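Local coordinates for protein methanogen homoaconitase large subunit (Methanocaldococcus jannaschii, PDB 4KP2) that forms, with a small subunit, the [4Fe-4S] hydro-lyase homoaconitase, which dehydrates (R)-homocitrate to cis-homoaconitate and hydrates that to homoisocitrate, at residues M220-R225 with E246-Y251; D290-V295 with P306-E311. All coordinates share one frame; numbering follows the deposited sequence.

Overall arrangement
The two contacts follow one another along the chain, contact 1 closing before contact 2 opens, and both lie within the aconitase-family region of the large subunit. Their centres are about 27 Å apart and their nearest atoms about 9 Å, so they do not touch. Helix 189-200 receives side chains from both: Met220 of contact 1, and Met291, Glu293 and Gln294 of contact 2. Contact 1 is the deeper, about 15 Å from the centre of the chain, and the side chain of its Tyr251 is about 10 Å from that of Cys323, a predicted ligand of the [4Fe-4S] cluster. Contact 2, about 23 Å from the chain centre, is structural packing away from the annotated sites.

Contact 1 of 2, residues M220-R225 with E246-Y251; sequences MDMDGR and EITYDY
Asp221 and Ile247 bring the first turns of two helices together, their CA atoms 6.4 Å apart, and Met222 faces Thr248 at nearly the same spacing. Asp221 occupies the N-cap of helix 222-230: its carbonyl oxygen accepts from the backbone N atoms of Gly224 and Arg225, while its OD1 adds a weak bond to Gly224 N. Ile247 packs against the backbone at this cap, with CD1 3.3 Å from Met220 O and CG2 3.9 Å from Asp221 CA. Its CB also lies over one face of the Arg225 guanidinium. From CG to NE the arginine chain is extended, which carries Arg225 NH1 to within 3.0 Å of Thr248 OG1, at an angle too poor for a hydrogen bond. Both groups are instead joined through Asp245, just ahead of helix 246-254: its OD1 forms a salt bridge with Arg225 NH1 and a hydrogen bond with Thr248 OG1. Here the N-terminal ends of helices 222-230 and 246-254 meet, with the Asp245 carboxylate beside the apolar packing. Met222 enters between Thr248 and Tyr251, bending at chi2 (-62°) and chi3 (-63°). These bends set Met222 SD 3.7 Å from Thr248 OG1, whereas Met222 CG packs 3.5 Å from Tyr251 CB and Met222 CB lies over one face of the tyrosine ring. Ala146 and Phe147 also touch Met222.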
# COMPACT_ATOMS: atom_id res chain seq x y z
N MET A 220 -13.24 -18.86 23.54
CA MET A 220 -12.63 -18.03 22.50
C MET A 220 -11.15 -18.35 22.31
O MET A 220 -10.45 -18.67 23.27
CB MET A 220 -12.76 -16.55 22.85
CG MET A 220 -14.03 -15.88 22.38
SD MET A 220 -13.90 -14.09 22.57
CE MET A 220 -15.51 -13.57 22.01
N ASP A 221 -10.69 -18.27 21.07
CA ASP A 221 -9.27 -18.30 20.79
C ASP A 221 -8.72 -16.90 21.06
O ASP A 221 -9.48 -15.98 21.35
CB ASP A 221 -9.00 -18.72 19.35
CG ASP A 221 -9.67 -17.80 18.34
OD1 ASP A 221 -10.69 -17.17 18.69
OD2 ASP A 221 -9.19 -17.73 17.19
N MET A 222 -7.40 -16.74 20.97
CA MET A 222 -6.79 -15.45 21.27
C MET A 222 -7.17 -14.38 20.25
O MET A 222 -7.13 -13.19 20.57
CB MET A 222 -5.27 -15.58 21.38
CG MET A 222 -4.81 -16.28 22.65
SD MET A 222 -5.30 -15.41 24.15
CE MET A 222 -4.39 -13.88 23.96
N ASP A 223 -7.54 -14.80 19.05
CA ASP A 223 -7.99 -13.86 18.02
C ASP A 223 -9.28 -13.17 18.45
O ASP A 223 -9.54 -12.03 18.07
CB ASP A 223 -8.20 -14.58 16.68
CG ASP A 223 -6.90 -15.12 16.11
OD1 ASP A 223 -5.82 -14.65 16.52
OD2 ASP A 223 -6.96 -16.01 15.23
N GLY A 224 -10.09 -13.88 19.24
CA GLY A 224 -11.33 -13.32 19.74
C GLY A 224 -11.12 -12.48 20.99
O GLY A 224 -11.76 -11.45 21.17
N ARG A 225 -10.22 -12.94 21.85
CA ARG A 225 -9.93 -12.23 23.09
C ARG A 225 -9.21 -10.91 22.83
O ARG A 225 -9.39 -9.94 23.57
CB ARG A 225 -9.10 -13.11 24.03
CG ARG A 225 -9.81 -14.38 24.46
CD ARG A 225 -8.97 -15.19 25.42
NE ARG A 225 -9.66 -16.41 25.85
CZ ARG A 225 -9.16 -17.29 26.70
NH1 ARG A 225 -7.96 -17.10 27.22
NH2 ARG A 225 -9.87 -18.37 27.03
N GLU A 246 -5.36 -22.02 29.34
CA GLU A 246 -4.58 -22.90 28.47
C GLU A 246 -4.54 -22.41 27.03
O GLU A 246 -3.55 -22.60 26.33
CB GLU A 246 -5.13 -24.33 28.53
CG GLU A 246 -4.26 -25.31 29.30
CD GLU A 246 -4.17 -24.98 30.78
OE1 GLU A 246 -5.11 -24.35 31.31
OE2 GLU A 246 -3.16 -25.35 31.41
N ILE A 247 -5.63 -21.79 26.59
CA ILE A 247 -5.71 -21.25 25.24
C ILE A 247 -4.69 -20.12 25.06
O ILE A 247 -4.10 -19.97 23.99
CB ILE A 247 -7.12 -20.73 24.92
CG1 ILE A 247 -8.14 -21.85 25.10
CG2 ILE A 247 -7.19 -20.17 23.50
CD1 ILE A 247 -9.56 -21.45 24.74
N THR A 248 -4.49 -19.35 26.12
CA THR A 248 -3.52 -18.26 26.11
C THR A 248 -2.10 -18.81 25.97
O THR A 248 -1.28 -18.25 25.24
CB THR A 248 -3.62 -17.40 27.38
OG1 THR A 248 -4.96 -16.93 27.55
CG2 THR A 248 -2.67 -16.21 27.30
N TYR A 249 -1.82 -19.91 26.67
CA TYR A 249 -0.49 -20.51 26.63
C TYR A 249 -0.22 -21.18 25.28
O TYR A 249 0.92 -21.20 24.81
CB TYR A 249 -0.33 -21.54 27.76
CG TYR A 249 -0.53 -20.97 29.14
CD1 TYR A 249 0.25 -19.92 29.61
CD2 TYR A 249 -1.50 -21.49 29.99
CE1 TYR A 249 0.07 -19.39 30.87
CE2 TYR A 249 -1.69 -20.97 31.26
CZ TYR A 249 -0.90 -19.93 31.70
OH TYR A 249 -1.08 -19.41 32.96
N ASP A 250 -1.27 -21.71 24.66
CA ASP A 250 -1.14 -22.36 23.36
C ASP A 250 -0.73 -21.36 22.29
O ASP A 250 -0.00 -21.69 21.35
CB ASP A 250 -2.44 -23.06 22.97
CG ASP A 250 -2.77 -24.24 23.86
OD1 ASP A 250 -1.82 -24.86 24.40
OD2 ASP A 250 -3.96 -24.55 24.03
N TYR A 251 -1.22 -20.13 22.42
CA TYR A 251 -0.89 -19.06 21.49
C TYR A 251 0.57 -18.65 21.65
O TYR A 251 1.22 -18.25 20.69
CB TYR A 251 -1.80 -17.86 21.73
CG TYR A 251 -1.47 -16.65 20.88
CD1 TYR A 251 -1.90 -16.55 19.57
CD2 TYR A 251 -0.72 -15.59 21.41
CE1 TYR A 251 -1.60 -15.44 18.80
CE2 TYR A 251 -0.42 -14.49 20.65
CZ TYR A 251 -0.86 -14.41 19.34
OH TYR A 251 -0.56 -13.31 18.58

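Contact 2 of 2, residues D290-V295 with P306-E311; sequences DMEEQV and PISDVE
Glu292 points CG away from its own carbonyl carbon (chi1 -61°) and then runs extended toward Ser308, whose OG is turned between its backbone N and carbonyl carbon (chi1 59°). The two meet in a hydrogen bond of 3.1 Å from Ser308 OG to Glu292 OE2, received on the syn lone pair. Glu292 OE1 is almost as near to the serine hydroxyl and rests 3.4 Å from Pro306 CB, so the acid lies across the proline as well as the serine. Behind this polar edge, Ile307 N donates to Glu293 O over 3.0 Å, with an N-H...O angle of 136° and the donor tilted from the carbonyl plane. These bonds close the open end of a short antiparallel hairpin of strands 294-296 and 304-306: Gln294 and Pro306 form a non-hydrogen-bonded pair with diverging side chains, and the chain turns from Pro306 into the brief, weakly bonded helix 307-310. Gln294 folds back on the loop that leads into its strand, NE2 giving a 2.6 Å bond to Glu292 O from above the carbonyl plane. On the apolar side, Val295 CG2 meets Ile307 CD1 at 3.8 Å and Val295 CB meets Val310 CG2 at 4.0 Å. Glu293 sends its carboxylate to Lys425 and Asn438, while Ile426 of helix 424-433 touches the side chains of both Glu293 and Val295, joining the hairpin to the C-terminal part of the chain.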
# COMPACT_ATOMS: atom_id res chain seq x y z
N ASP A 290 -29.62 -16.17 20.55
CA ASP A 290 -30.47 -15.74 19.45
C ASP A 290 -30.18 -14.29 19.07
O ASP A 290 -31.10 -13.48 18.92
CB ASP A 290 -31.94 -15.91 19.81
CG ASP A 290 -32.29 -17.34 20.18
OD1 ASP A 290 -31.63 -18.27 19.67
OD2 ASP A 290 -33.23 -17.54 20.98
N MET A 291 -28.90 -13.97 18.90
CA MET A 291 -28.49 -12.62 18.56
C MET A 291 -28.11 -12.51 17.09
O MET A 291 -27.44 -13.38 16.55
CB MET A 291 -27.31 -12.19 19.43
CG MET A 291 -26.82 -10.78 19.19
SD MET A 291 -25.26 -10.43 20.00
CE MET A 291 -24.17 -11.56 19.14
N GLU A 292 -28.54 -11.43 16.45
CA GLU A 292 -28.17 -11.16 15.06
C GLU A 292 -26.76 -10.61 14.99
O GLU A 292 -26.16 -10.29 16.02
CB GLU A 292 -29.14 -10.16 14.43
CG GLU A 292 -30.59 -10.62 14.37
CD GLU A 292 -31.47 -9.67 13.58
OE1 GLU A 292 -32.30 -8.98 14.20
OE2 GLU A 292 -31.32 -9.62 12.34
N GLU A 293 -26.22 -10.51 13.78
CA GLU A 293 -24.91 -9.92 13.57
C GLU A 293 -24.97 -8.40 13.76
O GLU A 293 -26.03 -7.79 13.59
CB GLU A 293 -24.36 -10.28 12.20
CG GLU A 293 -23.76 -11.68 12.14
CD GLU A 293 -23.94 -12.34 10.79
OE1 GLU A 293 -25.09 -12.71 10.46
OE2 GLU A 293 -22.94 -12.48 10.05
N GLN A 294 -23.84 -7.80 14.12
CA GLN A 294 -23.83 -6.41 14.55
C GLN A 294 -23.05 -5.47 13.63
O GLN A 294 -21.90 -5.74 13.28
CB GLN A 294 -23.28 -6.32 15.98
CG GLN A 294 -23.97 -7.25 16.97
CD GLN A 294 -25.43 -6.91 17.18
OE1 GLN A 294 -25.77 -5.92 17.83
NE2 GLN A 294 -26.31 -7.74 16.63
N VAL A 295 -23.69 -4.37 13.25
CA VAL A 295 -23.06 -3.32 12.46
C VAL A 295 -23.26 -1.94 13.10
O VAL A 295 -24.39 -1.47 13.23
CB VAL A 295 -23.61 -3.27 11.03
CG1 VAL A 295 -23.06 -2.06 10.28
CG2 VAL A 295 -23.26 -4.56 10.29
N PRO A 306 -29.19 -4.20 14.80
CA PRO A 306 -28.95 -5.52 14.21
C PRO A 306 -28.87 -5.45 12.69
O PRO A 306 -29.38 -4.50 12.09
CB PRO A 306 -30.18 -6.33 14.66
CG PRO A 306 -31.20 -5.31 15.05
CD PRO A 306 -30.42 -4.17 15.61
N ILE A 307 -28.23 -6.45 12.08
CA ILE A 307 -27.98 -6.45 10.63
C ILE A 307 -29.25 -6.26 9.80
O ILE A 307 -29.19 -5.74 8.68
CB ILE A 307 -27.24 -7.75 10.20
CG1 ILE A 307 -26.83 -7.69 8.73
CG2 ILE A 307 -28.10 -8.97 10.48
CD1 ILE A 307 -25.91 -6.53 8.41
N SER A 308 -30.39 -6.64 10.36
CA SER A 308 -31.66 -6.52 9.67
C SER A 308 -32.14 -5.07 9.60
O SER A 308 -33.00 -4.73 8.79
CB SER A 308 -32.73 -7.37 10.37
OG SER A 308 -32.89 -6.99 11.72
N ASP A 309 -31.57 -4.21 10.45
CA ASP A 309 -32.01 -2.82 10.52
C ASP A 309 -31.18 -1.87 9.65
O ASP A 309 -31.56 -0.71 9.47
CB ASP A 309 -32.01 -2.33 11.97
CG ASP A 309 -33.20 -2.86 12.76
OD1 ASP A 309 -33.84 -3.82 12.29
OD2 ASP A 309 -33.48 -2.30 13.84
N VAL A 310 -30.06 -2.36 9.13
CA VAL A 310 -29.21 -1.53 8.28
C VAL A 310 -28.92 -2.20 6.94
O VAL A 310 -28.10 -1.71 6.16
CB VAL A 310 -27.87 -1.19 8.97
CG1 VAL A 310 -28.12 -0.36 10.22
CG2 VAL A 310 -27.11 -2.46 9.31
N GLU A 311 -29.60 -3.31 6.67
CA GLU A 311 -29.40 -4.03 5.42
C GLU A 311 -29.97 -3.25 4.24
O GLU A 311 -31.16 -2.96 4.18
CB GLU A 311 -30.03 -5.42 5.49
CG GLU A 311 -29.76 -6.27 4.27
CD GLU A 311 -30.21 -7.70 4.45
OE1 GLU A 311 -30.74 -8.03 5.53
OE2 GLU A 311 -30.03 -8.50 3.50